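PDB 7JMA: nitrogenase iron-molybdenum cofactor biosynthesis protein NifB from Methanothermobacter thermautotrophicus, which probably catalyses radical SAM-dependent carbide insertion as two [4Fe-4S] clusters are coupled into the [8Fe-9S-C] precursor of the nitrogenase cofactor. Local coordinates for residues I189-N194 with R216-M221; D208-V213 with K252-F257; I223-P228 with R245-V250. All coordinates share one frame; numbering follows the deposited sequence.

Contact 1 of 3, residues I189-N194 with R216-M221; sequences IIVKVN and RGASLM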
loop_
_atom_site.group_PDB
_atom_site.type_symbol
_atom_site.label_atom_id
_atom_site.label_comp_id
_atom_site.label_asym_id
_atom_site.label_seq_id
_atom_site.Cartn_x
_atom_site.Cartn_y
_atom_site.Cartn_z
ATOM N N ILE A 189 -8.771 -0.554 -11.537
ATOM C CA ILE A 189 -7.429 -0.285 -11.048
ATOM C C ILE A 189 -6.816 -1.594 -10.583
ATOM O O ILE A 189 -7.460 -2.356 -9.851
ATOM C CB ILE A 189 -7.470 0.735 -9.902
ATOM C CG1 ILE A 189 -7.914 2.093 -10.465
ATOM C CG2 ILE A 189 -6.138 0.740 -9.190
ATOM C CD1 ILE A 189 -8.328 3.113 -9.404
ATOM N N ILE A 190 -5.587 -1.865 -11.013
ATOM C CA ILE A 190 -4.904 -3.093 -10.612
ATOM C C ILE A 190 -4.525 -2.980 -9.147
ATOM O O ILE A 190 -3.831 -2.036 -8.757
ATOM C CB ILE A 190 -3.658 -3.330 -11.464
ATOM C CG1 ILE A 190 -4.023 -3.450 -12.954
ATOM C CG2 ILE A 190 -2.871 -4.541 -10.958
ATOM C CD1 ILE A 190 -2.810 -3.324 -13.836
ATOM N N VAL A 191 -4.954 -3.940 -8.330
ATOM C CA VAL A 191 -4.627 -3.905 -6.899
ATOM C C VAL A 191 -3.554 -4.938 -6.628
ATOM O O VAL A 191 -3.743 -6.137 -6.890
ATOM C CB VAL A 191 -5.859 -4.147 -6.014
ATOM C CG1 VAL A 191 -5.436 -4.112 -4.516
ATOM C CG2 VAL A 191 -6.899 -3.113 -6.275
ATOM N N LYS A 192 -2.427 -4.473 -6.098
ATOM C CA LYS A 192 -1.365 -5.331 -5.614
ATOM C C LYS A 192 -1.376 -5.248 -4.095
ATOM O O LYS A 192 -1.552 -4.166 -3.537
ATOM C CB LYS A 192 -0.012 -4.883 -6.160
ATOM C CG LYS A 192 0.014 -4.820 -7.690
ATOM C CD LYS A 192 1.358 -4.344 -8.215
ATOM C CE LYS A 192 1.408 -4.402 -9.743
ATOM N NZ LYS A 192 2.563 -3.633 -10.305
ATOM N N VAL A 193 -1.229 -6.381 -3.421
ATOM C CA VAL A 193 -1.236 -6.395 -1.958
ATOM C C VAL A 193 0.165 -6.722 -1.471
ATOM O O VAL A 193 0.756 -7.729 -1.884
ATOM C CB VAL A 193 -2.284 -7.380 -1.407
ATOM C CG1 VAL A 193 -2.090 -7.616 0.100
ATOM C CG2 VAL A 193 -3.690 -6.829 -1.664
ATOM N N ASN A 194 0.708 -5.850 -0.613
ATOM C CA ASN A 194 1.947 -6.109 0.102
ATOM C C ASN A 194 1.599 -6.650 1.481
ATOM O O ASN A 194 0.723 -6.103 2.160
ATOM C CB ASN A 194 2.786 -4.832 0.253
ATOM C CG ASN A 194 3.610 -4.519 -0.979
ATOM O OD1 ASN A 194 3.485 -5.178 -2.012
ATOM N ND2 ASN A 194 4.443 -3.496 -0.881
ATOM N N ARG A 216 -11.695 -10.084 -2.658
ATOM C CA ARG A 216 -12.034 -8.668 -2.803
ATOM C C ARG A 216 -11.596 -8.088 -4.139
ATOM O O ARG A 216 -11.974 -6.956 -4.452
ATOM C CB ARG A 216 -11.389 -7.824 -1.691
ATOM C CG ARG A 216 -11.671 -8.281 -0.251
ATOM C CD ARG A 216 -12.990 -7.778 0.279
ATOM N NE ARG A 216 -13.195 -8.193 1.663
ATOM C CZ ARG A 216 -13.864 -7.474 2.557
ATOM N NH1 ARG A 216 -14.396 -6.307 2.198
ATOM N NH2 ARG A 216 -13.994 -7.913 3.808
ATOM N N GLY A 217 -10.784 -8.810 -4.906
ATOM C CA GLY A 217 -10.412 -8.345 -6.226
ATOM C C GLY A 217 -8.935 -8.048 -6.447
ATOM O O GLY A 217 -8.578 -7.536 -7.516
ATOM N N ALA A 218 -8.072 -8.368 -5.483
ATOM C CA ALA A 218 -6.640 -8.159 -5.685
ATOM C C ALA A 218 -6.123 -9.038 -6.819
ATOM O O ALA A 218 -6.630 -10.140 -7.061
ATOM C CB ALA A 218 -5.845 -8.450 -4.402
ATOM N N SER A 219 -5.080 -8.549 -7.502
ATOM C CA SER A 219 -4.466 -9.243 -8.630
ATOM C C SER A 219 -3.163 -9.946 -8.303
ATOM O O SER A 219 -2.809 -10.905 -8.997
ATOM C CB SER A 219 -4.202 -8.277 -9.791
ATOM O OG SER A 219 -5.420 -7.818 -10.369
ATOM N N LEU A 220 -2.453 -9.496 -7.272
ATOM C CA LEU A 220 -1.096 -9.950 -7.035
ATOM C C LEU A 220 -0.796 -9.717 -5.567
ATOM O O LEU A 220 -1.316 -8.780 -4.970
ATOM C CB LEU A 220 -0.116 -9.187 -7.933
ATOM C CG LEU A 220 1.376 -9.442 -7.807
ATOM C CD1 LEU A 220 1.694 -10.826 -8.331
ATOM C CD2 LEU A 220 2.131 -8.382 -8.592
ATOM N N MET A 221 0.006 -10.598 -4.993
ATOM C CA MET A 221 0.498 -10.410 -3.638
ATOM C C MET A 221 2.013 -10.364 -3.654
ATOM O O MET A 221 2.661 -11.115 -4.385
ATOM C CB MET A 221 0.025 -11.518 -2.718
ATOM C CG MET A 221 -0.054 -11.068 -1.293
ATOM S SD MET A 221 -1.293 -11.998 -0.403
ATOM C CE MET A 221 -0.304 -12.454 1.010
HETATM O O HOH W 1 -6.980 -6.109 -9.010
#
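K192 and V193 pair in parallel with L220 and M221, joining the last two strands of the six-stranded parallel sheet. S219 N donates to V191 O at 2.8 Å, and V193 N returns a bond to L220 O at 2.9 Å. These strands and helix 206-216 between them form a beta-alpha-beta unit, the repeating step of the partial TIM-type barrel of radical SAM enzymes. The helix ends in a Schellman motif at G217, whose phi is positive (116°). Just beyond it, one water bridges the strand and the turn after the helix: it accepts from V191 N at 3.0 Å, donates to G217 O and also bonds S219 OG. Under the helix, V193 splits its two methyls. CG1, anti to the backbone N (chi1 168°), reaches M221 CG, while CG2 meets A218 CB at 3.8 Å. Both V193 and A218 pack on V213 of the helix. K192 and L220 leave the sheet's other face side by side, CD to CD2 at 4.1 Å, and the extended lysine then runs on away from the leucine. The K192 side chain lies near that of C115, a cluster ligand in another structure of this protein. L220 N is buried here and finds no partner.

Contact 2 of 3, residues D208-V213 with K252-F257; sequences DIAREV and KIIPVF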
loop_
_atom_site.group_PDB
_atom_site.type_symbol
_atom_site.label_atom_id
_atom_site.label_comp_id
_atom_site.label_asym_id
_atom_site.label_seq_id
_atom_site.Cartn_x
_atom_site.Cartn_y
_atom_site.Cartn_z
ATOM N N ASP A 208 -4.330 -16.821 4.737
ATOM C CA ASP A 208 -5.641 -16.246 5.030
ATOM C C ASP A 208 -5.773 -14.863 4.412
ATOM O O ASP A 208 -6.817 -14.526 3.838
ATOM C CB ASP A 208 -5.876 -16.164 6.539
ATOM C CG ASP A 208 -5.743 -17.502 7.227
ATOM O OD1 ASP A 208 -6.322 -18.487 6.723
ATOM O OD2 ASP A 208 -5.064 -17.562 8.276
ATOM N N ILE A 209 -4.725 -14.040 4.535
ATOM C CA ILE A 209 -4.720 -12.748 3.853
ATOM C C ILE A 209 -4.972 -12.947 2.366
ATOM O O ILE A 209 -5.837 -12.297 1.769
ATOM C CB ILE A 209 -3.390 -12.011 4.089
ATOM C CG1 ILE A 209 -3.167 -11.748 5.579
ATOM C CG2 ILE A 209 -3.381 -10.670 3.339
ATOM C CD1 ILE A 209 -1.806 -11.170 5.858
ATOM N N ALA A 210 -4.214 -13.857 1.752
ATOM C CA ALA A 210 -4.309 -14.057 0.310
ATOM C C ALA A 210 -5.719 -14.453 -0.099
ATOM O O ALA A 210 -6.256 -13.929 -1.079
ATOM C CB ALA A 210 -3.298 -15.111 -0.139
ATOM N N ARG A 211 -6.339 -15.377 0.641
ATOM C CA ARG A 211 -7.707 -15.769 0.310
ATOM C C ARG A 211 -8.650 -14.575 0.401
ATOM O O ARG A 211 -9.496 -14.375 -0.478
ATOM C CB ARG A 211 -8.174 -16.897 1.231
ATOM C CG ARG A 211 -7.524 -18.233 0.955
ATOM C CD ARG A 211 -8.117 -19.317 1.841
ATOM N NE ARG A 211 -7.161 -20.390 2.082
ATOM C CZ ARG A 211 -6.980 -21.426 1.268
ATOM N NH1 ARG A 211 -7.697 -21.536 0.156
ATOM N NH2 ARG A 211 -6.084 -22.356 1.569
ATOM N N GLU A 212 -8.495 -13.747 1.446
ATOM C CA GLU A 212 -9.405 -12.624 1.640
ATOM C C GLU A 212 -9.223 -11.562 0.561
ATOM O O GLU A 212 -10.206 -11.037 0.022
ATOM C CB GLU A 212 -9.198 -11.998 3.020
ATOM C CG GLU A 212 -10.265 -10.986 3.380
ATOM C CD GLU A 212 -11.675 -11.563 3.308
ATOM O OE1 GLU A 212 -12.585 -10.845 2.832
ATOM O OE2 GLU A 212 -11.869 -12.727 3.729
ATOM N N VAL A 213 -7.977 -11.197 0.254
ATOM C CA VAL A 213 -7.806 -10.116 -0.712
ATOM C C VAL A 213 -8.120 -10.610 -2.119
ATOM O O VAL A 213 -8.553 -9.828 -2.967
ATOM C CB VAL A 213 -6.403 -9.479 -0.627
ATOM C CG1 VAL A 213 -6.146 -8.904 0.793
ATOM C CG2 VAL A 213 -5.294 -10.459 -1.056
ATOM N N LYS A 252 -0.533 -20.717 -4.653
ATOM C CA LYS A 252 -1.653 -21.591 -4.974
ATOM C C LYS A 252 -2.988 -20.863 -4.907
ATOM O O LYS A 252 -3.990 -21.391 -5.406
ATOM C CB LYS A 252 -1.664 -22.800 -4.035
ATOM N N ILE A 253 -3.010 -19.664 -4.324
ATOM C CA ILE A 253 -4.230 -18.900 -4.134
ATOM C C ILE A 253 -4.278 -17.678 -5.041
ATOM O O ILE A 253 -5.328 -17.363 -5.605
ATOM C CB ILE A 253 -4.379 -18.504 -2.647
ATOM C CG1 ILE A 253 -4.667 -19.761 -1.808
ATOM C CG2 ILE A 253 -5.412 -17.414 -2.456
ATOM C CD1 ILE A 253 -3.834 -19.858 -0.561
ATOM N N ILE A 254 -3.160 -16.987 -5.207
ATOM C CA ILE A 254 -3.113 -15.723 -5.939
ATOM C C ILE A 254 -1.703 -15.581 -6.505
ATOM O O ILE A 254 -0.748 -16.070 -5.883
ATOM C CB ILE A 254 -3.499 -14.557 -5.012
ATOM C CG1 ILE A 254 -3.544 -13.207 -5.739
ATOM C CG2 ILE A 254 -2.526 -14.477 -3.854
ATOM C CD1 ILE A 254 -4.215 -12.124 -4.926
ATOM N N PRO A 255 -1.515 -14.963 -7.675
ATOM C CA PRO A 255 -0.154 -14.740 -8.181
ATOM C C PRO A 255 0.704 -13.986 -7.173
ATOM O O PRO A 255 0.222 -13.125 -6.434
ATOM C CB PRO A 255 -0.381 -13.915 -9.448
ATOM C CG PRO A 255 -1.725 -14.359 -9.928
ATOM C CD PRO A 255 -2.536 -14.576 -8.668
ATOM N N VAL A 256 1.994 -14.318 -7.156
ATOM C CA VAL A 256 2.947 -13.749 -6.211
ATOM C C VAL A 256 4.031 -13.033 -6.999
ATOM O O VAL A 256 4.509 -13.541 -8.018
ATOM C CB VAL A 256 3.561 -14.829 -5.296
ATOM C CG1 VAL A 256 4.641 -14.224 -4.394
ATOM C CG2 VAL A 256 2.477 -15.484 -4.463
ATOM N N PHE A 257 4.418 -11.854 -6.529
ATOM C CA PHE A 257 5.502 -11.122 -7.169
ATOM C C PHE A 257 6.836 -11.828 -6.941
ATOM O O PHE A 257 7.191 -12.166 -5.806
ATOM C CB PHE A 257 5.570 -9.693 -6.637
ATOM C CG PHE A 257 6.714 -8.897 -7.198
ATOM C CD1 PHE A 257 6.609 -8.299 -8.444
ATOM C CD2 PHE A 257 7.894 -8.748 -6.485
ATOM C CE1 PHE A 257 7.662 -7.567 -8.969
ATOM C CE2 PHE A 257 8.950 -8.019 -7.005
ATOM C CZ PHE A 257 8.833 -7.428 -8.248
#
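I253 crosses R211 at about a right angle, laying its CD1 methyl over the centre of the guanidinium, 3.9 Å above the plane. The pair sits where the loop following helix 240-251 folds back over helix 206-216, one of the outer helices of the radical SAM beta/alpha barrel. R211 runs extended from CG to NE. The turn at its last torsion (chi4 -86°) stands the flat head across the line of the chain, so that a face and not an edge receives the isoleucine. No hydrogen bond links the two segments; the contact is made by apolar groups, with the arginine's flat head as part of the surface. In I253 a chi1 of -69° sets CG1 beside the backbone N and leaves CG2 anti to it, and this second branch presses on the helix backbone itself, 3.8 Å from A210 C and equally close to R211 N. A210 CB points at the loop and is met by two methyls, CG2 of I253 and CG2 of I254, and its small side chain lets both come this near. I254 is buried, and its side chain also packs on A218 and M221. Beyond A210 the longer arm of I254 reaches one turn further along the helix, where its CD1 comes to 4.3 Å from V213 CG2.

Contact 3 of 3, residues I223-P228 with R245-V250; sequences IIPLIP and RVRNEV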
loop_
_atom_site.group_PDB
_atom_site.type_symbol
_atom_site.label_atom_id
_atom_site.label_comp_id
_atom_site.label_asym_id
_atom_site.label_seq_id
_atom_site.Cartn_x
_atom_site.Cartn_y
_atom_site.Cartn_z
ATOM N N ILE A 223 4.975 -10.736 -0.910
ATOM C CA ILE A 223 5.389 -11.056 0.452
ATOM C C ILE A 223 6.725 -10.378 0.712
ATOM O O ILE A 223 7.707 -10.629 0.003
ATOM C CB ILE A 223 5.498 -12.573 0.673
ATOM C CG1 ILE A 223 4.361 -13.313 -0.026
ATOM C CG2 ILE A 223 5.505 -12.890 2.165
ATOM C CD1 ILE A 223 3.017 -13.062 0.598
ATOM N N ILE A 224 6.763 -9.531 1.725
ATOM C CA ILE A 224 7.945 -8.754 2.089
ATOM C C ILE A 224 8.441 -9.276 3.433
ATOM O O ILE A 224 7.643 -9.391 4.368
ATOM C CB ILE A 224 7.631 -7.248 2.179
ATOM C CG1 ILE A 224 7.080 -6.740 0.846
ATOM C CG2 ILE A 224 8.872 -6.469 2.600
ATOM C CD1 ILE A 224 7.899 -7.176 -0.338
ATOM N N PRO A 225 9.714 -9.631 3.562
ATOM C CA PRO A 225 10.203 -10.088 4.867
ATOM C C PRO A 225 10.311 -8.916 5.826
ATOM O O PRO A 225 10.674 -7.806 5.433
ATOM C CB PRO A 225 11.579 -10.680 4.543
ATOM C CG PRO A 225 12.035 -9.906 3.351
ATOM C CD PRO A 225 10.777 -9.649 2.539
ATOM N N LEU A 226 9.964 -9.165 7.085
ATOM C CA LEU A 226 10.155 -8.150 8.115
ATOM C C LEU A 226 11.626 -7.780 8.236
ATOM O O LEU A 226 12.499 -8.648 8.255
ATOM C CB LEU A 226 9.652 -8.663 9.464
ATOM C CG LEU A 226 9.979 -7.733 10.638
ATOM C CD1 LEU A 226 9.106 -6.484 10.551
ATOM C CD2 LEU A 226 9.831 -8.450 11.977
ATOM N N ILE A 227 11.900 -6.483 8.329
ATOM C CA ILE A 227 13.229 -6.023 8.723
ATOM C C ILE A 227 13.111 -5.415 10.114
ATOM O O ILE A 227 12.650 -4.274 10.254
ATOM C CB ILE A 227 13.809 -5.018 7.720
ATOM C CG1 ILE A 227 13.748 -5.590 6.305
ATOM C CG2 ILE A 227 15.246 -4.684 8.090
ATOM C CD1 ILE A 227 14.175 -4.612 5.242
ATOM N N PRO A 228 13.506 -6.133 11.163
ATOM C CA PRO A 228 13.280 -5.629 12.523
ATOM C C PRO A 228 14.070 -4.356 12.782
ATOM O O PRO A 228 15.236 -4.239 12.404
ATOM C CB PRO A 228 13.753 -6.782 13.419
ATOM C CG PRO A 228 14.532 -7.686 12.537
ATOM C CD PRO A 228 14.098 -7.483 11.143
ATOM N N ARG A 245 8.791 -20.708 1.378
ATOM C CA ARG A 245 7.668 -21.567 1.737
ATOM C C ARG A 245 6.350 -20.812 1.630
ATOM O O ARG A 245 5.405 -21.282 0.990
ATOM C CB ARG A 245 7.857 -22.118 3.147
ATOM N N VAL A 246 6.267 -19.629 2.247
ATOM C CA VAL A 246 4.998 -18.905 2.259
ATOM C C VAL A 246 4.661 -18.395 0.864
ATOM O O VAL A 246 3.493 -18.382 0.465
ATOM C CB VAL A 246 5.017 -17.759 3.289
ATOM C CG1 VAL A 246 5.069 -18.303 4.719
ATOM C CG2 VAL A 246 6.152 -16.789 3.017
ATOM N N ARG A 247 5.673 -17.974 0.097
ATOM C CA ARG A 247 5.420 -17.557 -1.279
ATOM C C ARG A 247 4.834 -18.700 -2.092
ATOM O O ARG A 247 3.893 -18.501 -2.868
ATOM C CB ARG A 247 6.704 -17.043 -1.934
ATOM C CG ARG A 247 6.930 -15.547 -1.738
ATOM C CD ARG A 247 8.269 -15.078 -2.305
ATOM N NE ARG A 247 8.600 -13.733 -1.825
ATOM C CZ ARG A 247 9.828 -13.308 -1.543
ATOM N NH1 ARG A 247 10.870 -14.120 -1.692
ATOM N NH2 ARG A 247 10.016 -12.065 -1.101
ATOM N N ASN A 248 5.370 -19.913 -1.917
ATOM C CA ASN A 248 4.873 -21.061 -2.671
ATOM C C ASN A 248 3.449 -21.415 -2.268
ATOM O O ASN A 248 2.634 -21.790 -3.118
ATOM C CB ASN A 248 5.804 -22.256 -2.472
ATOM C CG ASN A 248 7.153 -22.053 -3.129
ATOM O OD1 ASN A 248 7.290 -21.239 -4.042
ATOM N ND2 ASN A 248 8.158 -22.792 -2.668
ATOM N N GLU A 249 3.128 -21.303 -0.978
ATOM C CA GLU A 249 1.759 -21.553 -0.539
ATOM C C GLU A 249 0.809 -20.478 -1.051
ATOM O O GLU A 249 -0.295 -20.785 -1.511
ATOM C CB GLU A 249 1.700 -21.626 0.984
ATOM C CG GLU A 249 1.473 -23.033 1.524
ATOM C CD GLU A 249 0.789 -23.029 2.878
ATOM O OE1 GLU A 249 1.269 -22.316 3.786
ATOM O OE2 GLU A 249 -0.234 -23.731 3.035
ATOM N N VAL A 250 1.211 -19.211 -0.959
ATOM C CA VAL A 250 0.341 -18.130 -1.414
ATOM C C VAL A 250 0.085 -18.249 -2.907
ATOM O O VAL A 250 -1.019 -17.956 -3.383
ATOM C CB VAL A 250 0.955 -16.766 -1.033
ATOM C CG1 VAL A 250 0.161 -15.625 -1.659
ATOM C CG2 VAL A 250 0.993 -16.615 0.471
HETATM O O HOH W 2 6.821 -11.617 -3.227
#
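I223 meets R247 with both its backbone and its side chain. Its N donates to a water at 3.1 Å, which takes a second, weak bond from R247 NE. The side chain comes next: CG1 slides past R247 CG at 3.8 Å, the two chains heading in opposite directions, while CD1 meets V250 CG2 tip to tip at 4.1 Å. With CG1 beside the backbone N (chi1 -40°), CG2 turns the other way and rests on V246 CG2. I223 belongs to strand 220-225, the outermost of the parallel sheet at this end, and helix 240-251 packs beside it in the manner of beta/alpha barrels; the axes of 223-225 and 245-250 run nearly antiparallel (169°) and come within 9.8 Å. I223 O then accepts from R247 NH2 at 2.9 Å; the carbonyl lies at the guanidinium's edge, 17° out of its plane. A salt bridge from NH1 to E244, on the same helix, holds the head in place. A leucine in place of R247 would probably leave the I223 carbonyl without this donor and E244 without this charge partner. I224 bonds through its backbone to S195 and L197 of the neighbouring strand. At P225, CD just reaches R247 NH2 at 4.4 Å.

The three contacts lie at one edge of the parallel sheet: contacts 1 and 3 both use strand 220-225, while contact 2 packs helix 206-216 against the loop beside it. Contacts 1 and 2 have centres about 9 Å apart and are joined by backbone: M221 N to P255 O and M221 O to F257 N, both 2.9 Å and probably hydrogen bonds, run the loop of contact 2 along the strand's outer edge. Contact 3, nested within the chain closed by contact 2, has its centre about 12 Å from it, with V250 CG1 3.8 Å from A210 CB. Only contact 1 nears an annotated site: the K192 side chain lies about 7 Å from that of C115, whose cluster is absent from this model.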